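PDB 3L49: ABC sugar (Ribose) transporter, periplasmic substrate-binding subunit from Rhodobacter sphaeroides, which probably binds a sugar in the periplasm as the substrate-capturing subunit of an ABC transporter. Local coordinates for residues 181-186 with 211-216. Residues are numbered along the deposited sequence; the frame is centred on the assembly and turned at random.
Sequences DMLTKY and QAAGRT
The guanidinium of R215 meets L183 over one face and the backbone of Y186 at its edge. L183 CD2 stands 3.4 Å above the plane, nearer the border of the group than its middle, and lies 3.7 Å from R215 CZ. In the plane, Y186 O sits 3.0 Å from R215 NH1. As for the other flat group, the end of the Y186 side chain leads away from 211-216, and K185 CG lies 4.0 Å above the centre of one ring face.

Both methyls of L183 are used: while CD2 lies on the arginine, CD1 packs against A213 CB at 3.8 Å. The L183 and R215 side chains reach across the gap from opposite sides and run past one another, antiparallel. Bends at chi2 (-81°) and chi3 (-135°) in R215 turn a face of its flat end to L183 CD2 and bring NH1 to the end of helix 171-185.

Two helix ends thus meet at the surface of the periplasmic binding protein fold. Y186 is where the chain leaves helix 171-185, and G214, with phi 74° and its N bonded to Q211 O at 3.0 Å, belongs to the Schellman motif that ends the helix running through 211-212, just before R215. Beyond the pair, L183 also touches I218, and R215 NH2 has a long, weak ion pair with D217. Within the 157 Å² buried in total, the positive charge of R215 probably polarises the Y186 carbonyl, while a methyl of L183 shields one face of the guanidinium.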
ATOM      1  N   ASP A 181      -5.197 -11.382 -21.347  1.00 34.11           N
ATOM      2  CA  ASP A 181      -4.179 -11.299 -22.399  1.00 41.21           C
ATOM      3  C   ASP A 181      -3.083 -12.331 -22.179  1.00 38.23           C
ATOM      4  O   ASP A 181      -2.681 -13.032 -23.104  1.00 38.79           O
ATOM      5  CB  ASP A 181      -3.534  -9.904 -22.430  1.00 46.80           C
ATOM      6  CG  ASP A 181      -4.476  -8.817 -22.931  1.00 67.19           C
ATOM      7  OD1 ASP A 181      -5.611  -9.138 -23.356  1.00 78.95           O
ATOM      8  OD2 ASP A 181      -4.072  -7.629 -22.891  1.00 58.94           O
ATOM      9  N   MET A 182      -2.633 -12.431 -20.933  1.00 43.24           N
ATOM     10  CA  MET A 182      -1.488 -13.251 -20.571  1.00 41.64           C
ATOM     11  C   MET A 182      -1.820 -14.739 -20.553  1.00 37.22           C
ATOM     12  O   MET A 182      -0.958 -15.571 -20.842  1.00 37.52           O
ATOM     13  CB  MET A 182      -0.928 -12.778 -19.225  1.00 45.52           C
ATOM     14  CG  MET A 182       0.599 -12.703 -19.157  1.00 52.81           C
ATOM     15  SD  MET A 182       1.475 -11.801 -20.467  1.00 50.89           S
ATOM     16  CE  MET A 182       0.724 -10.180 -20.396  1.00 53.27           C
ATOM     17  N   LEU A 183      -3.071 -15.066 -20.229  1.00 37.51           N
ATOM     18  CA  LEU A 183      -3.568 -16.448 -20.298  1.00 43.19           C
ATOM     19  C   LEU A 183      -3.735 -16.916 -21.744  1.00 48.89           C
ATOM     20  O   LEU A 183      -3.608 -18.108 -22.034  1.00 51.22           O
ATOM     21  CB  LEU A 183      -4.904 -16.586 -19.566  1.00 41.09           C
ATOM     22  CG  LEU A 183      -4.916 -16.513 -18.035  1.00 48.14           C
ATOM     23  CD1 LEU A 183      -6.313 -16.190 -17.514  1.00 31.37           C
ATOM     24  CD2 LEU A 183      -4.389 -17.803 -17.414  1.00 50.32           C
ATOM     25  N   THR A 184      -4.040 -15.971 -22.635  1.00 49.12           N
ATOM     26  CA  THR A 184      -4.112 -16.233 -24.072  1.00 53.91           C
ATOM     27  C   THR A 184      -2.708 -16.507 -24.600  1.00 52.88           C
ATOM     28  O   THR A 184      -2.497 -17.477 -25.339  1.00 50.92           O
ATOM     29  CB  THR A 184      -4.780 -15.055 -24.843  1.00 52.58           C
ATOM     30  OG1 THR A 184      -6.182 -15.032 -24.554  1.00 53.77           O
ATOM     31  CG2 THR A 184      -4.595 -15.188 -26.357  1.00 49.70           C
ATOM     32  N   LYS A 185      -1.759 -15.664 -24.187  1.00 49.35           N
ATOM     33  CA  LYS A 185      -0.357 -15.799 -24.583  1.00 51.65           C
ATOM     34  C   LYS A 185       0.274 -17.078 -24.017  1.00 49.81           C
ATOM     35  O   LYS A 185       1.050 -17.736 -24.705  1.00 53.82           O
ATOM     36  CB  LYS A 185       0.456 -14.553 -24.183  1.00 45.70           C
ATOM     37  CG  LYS A 185       1.823 -14.459 -24.871  1.00 52.76           C
ATOM     38  CD  LYS A 185       2.712 -13.345 -24.304  1.00 60.36           C
ATOM     39  CE  LYS A 185       2.724 -12.086 -25.171  1.00 64.18           C
ATOM     40  NZ  LYS A 185       1.551 -11.197 -24.926  1.00 71.44           N
ATOM     41  N   TYR A 186      -0.084 -17.433 -22.782  1.00 52.95           N
ATOM     42  CA  TYR A 186       0.427 -18.650 -22.135  1.00 51.31           C
ATOM     43  C   TYR A 186      -0.692 -19.614 -21.712  1.00 52.13           C
ATOM     44  O   TYR A 186      -1.080 -19.647 -20.538  1.00 51.30           O
ATOM     45  CB  TYR A 186       1.314 -18.294 -20.937  1.00 46.64           C
ATOM     46  CG  TYR A 186       2.400 -17.304 -21.264  1.00 42.10           C
ATOM     47  CD1 TYR A 186       3.474 -17.662 -22.084  1.00 50.38           C
ATOM     48  CD2 TYR A 186       2.352 -16.005 -20.763  1.00 42.12           C
ATOM     49  CE1 TYR A 186       4.475 -16.746 -22.398  1.00 51.61           C
ATOM     50  CE2 TYR A 186       3.344 -15.082 -21.066  1.00 55.19           C
ATOM     51  CZ  TYR A 186       4.405 -15.459 -21.885  1.00 52.79           C
ATOM     52  OH  TYR A 186       5.388 -14.546 -22.187  1.00 43.75           O
ATOM     53  N   GLN A 211     -10.754 -17.157 -12.681  1.00 25.06           N
ATOM     54  CA  GLN A 211     -12.014 -17.823 -12.423  1.00 27.26           C
ATOM     55  C   GLN A 211     -12.833 -17.955 -13.708  1.00 27.55           C
ATOM     56  O   GLN A 211     -13.274 -19.050 -14.056  1.00 25.27           O
ATOM     57  CB  GLN A 211     -12.782 -17.042 -11.364  1.00 25.94           C
ATOM     58  CG  GLN A 211     -13.693 -17.877 -10.530  1.00 38.99           C
ATOM     59  CD  GLN A 211     -13.496 -17.640  -9.046  1.00 47.84           C
ATOM     60  OE1 GLN A 211     -13.642 -18.564  -8.246  1.00 45.46           O
ATOM     61  NE2 GLN A 211     -13.160 -16.405  -8.669  1.00 37.92           N
ATOM     62  N   ALA A 212     -12.986 -16.846 -14.429  1.00 27.50           N
ATOM     63  CA  ALA A 212     -13.677 -16.841 -15.719  1.00 32.40           C
ATOM     64  C   ALA A 212     -12.987 -17.720 -16.783  1.00 35.56           C
ATOM     65  O   ALA A 212     -13.646 -18.219 -17.706  1.00 25.58           O
ATOM     66  CB  ALA A 212     -13.846 -15.411 -16.229  1.00 29.95           C
ATOM     67  N   ALA A 213     -11.674 -17.917 -16.639  1.00 23.05           N
ATOM     68  CA  ALA A 213     -10.915 -18.766 -17.561  1.00 22.64           C
ATOM     69  C   ALA A 213     -10.984 -20.235 -17.163  1.00 25.00           C
ATOM     70  O   ALA A 213     -10.544 -21.105 -17.909  1.00 29.79           O
ATOM     71  CB  ALA A 213      -9.477 -18.303 -17.645  1.00 19.19           C
ATOM     72  N   GLY A 214     -11.531 -20.497 -15.973  1.00 39.09           N
ATOM     73  CA  GLY A 214     -11.650 -21.849 -15.428  1.00 33.19           C
ATOM     74  C   GLY A 214     -10.347 -22.444 -14.930  1.00 36.76           C
ATOM     75  O   GLY A 214     -10.255 -23.657 -14.737  1.00 36.54           O
ATOM     76  N   ARG A 215      -9.344 -21.590 -14.716  1.00 41.49           N
ATOM     77  CA  ARG A 215      -8.024 -22.006 -14.237  1.00 41.61           C
ATOM     78  C   ARG A 215      -7.964 -22.087 -12.708  1.00 48.98           C
ATOM     79  O   ARG A 215      -7.874 -21.059 -12.026  1.00 46.99           O
ATOM     80  CB  ARG A 215      -6.941 -21.044 -14.734  1.00 39.56           C
ATOM     81  CG  ARG A 215      -6.888 -20.841 -16.236  1.00 34.55           C
ATOM     82  CD  ARG A 215      -6.152 -21.961 -16.939  1.00 38.22           C
ATOM     83  NE  ARG A 215      -5.234 -21.409 -17.933  1.00 55.24           N
ATOM     84  CZ  ARG A 215      -3.906 -21.434 -17.835  1.00 41.75           C
ATOM     85  NH1 ARG A 215      -3.164 -20.884 -18.791  1.00 34.09           N
ATOM     86  NH2 ARG A 215      -3.321 -22.015 -16.790  1.00 47.03           N
ATOM     87  N   THR A 216      -8.005 -23.316 -12.187  1.00 55.08           N
ATOM     88  CA  THR A 216      -7.878 -23.588 -10.745  1.00 61.47           C
ATOM     89  C   THR A 216      -6.418 -23.773 -10.293  1.00 55.76           C
ATOM     90  O   THR A 216      -6.155 -23.961  -9.101  1.00 60.10           O
ATOM     91  CB  THR A 216      -8.673 -24.859 -10.323  1.00 66.57           C
ATOM     92  OG1 THR A 216      -8.328 -25.949 -11.189  1.00 73.34           O
ATOM     93  CG2 THR A 216     -10.186 -24.627 -10.370  1.00 61.38           C
TER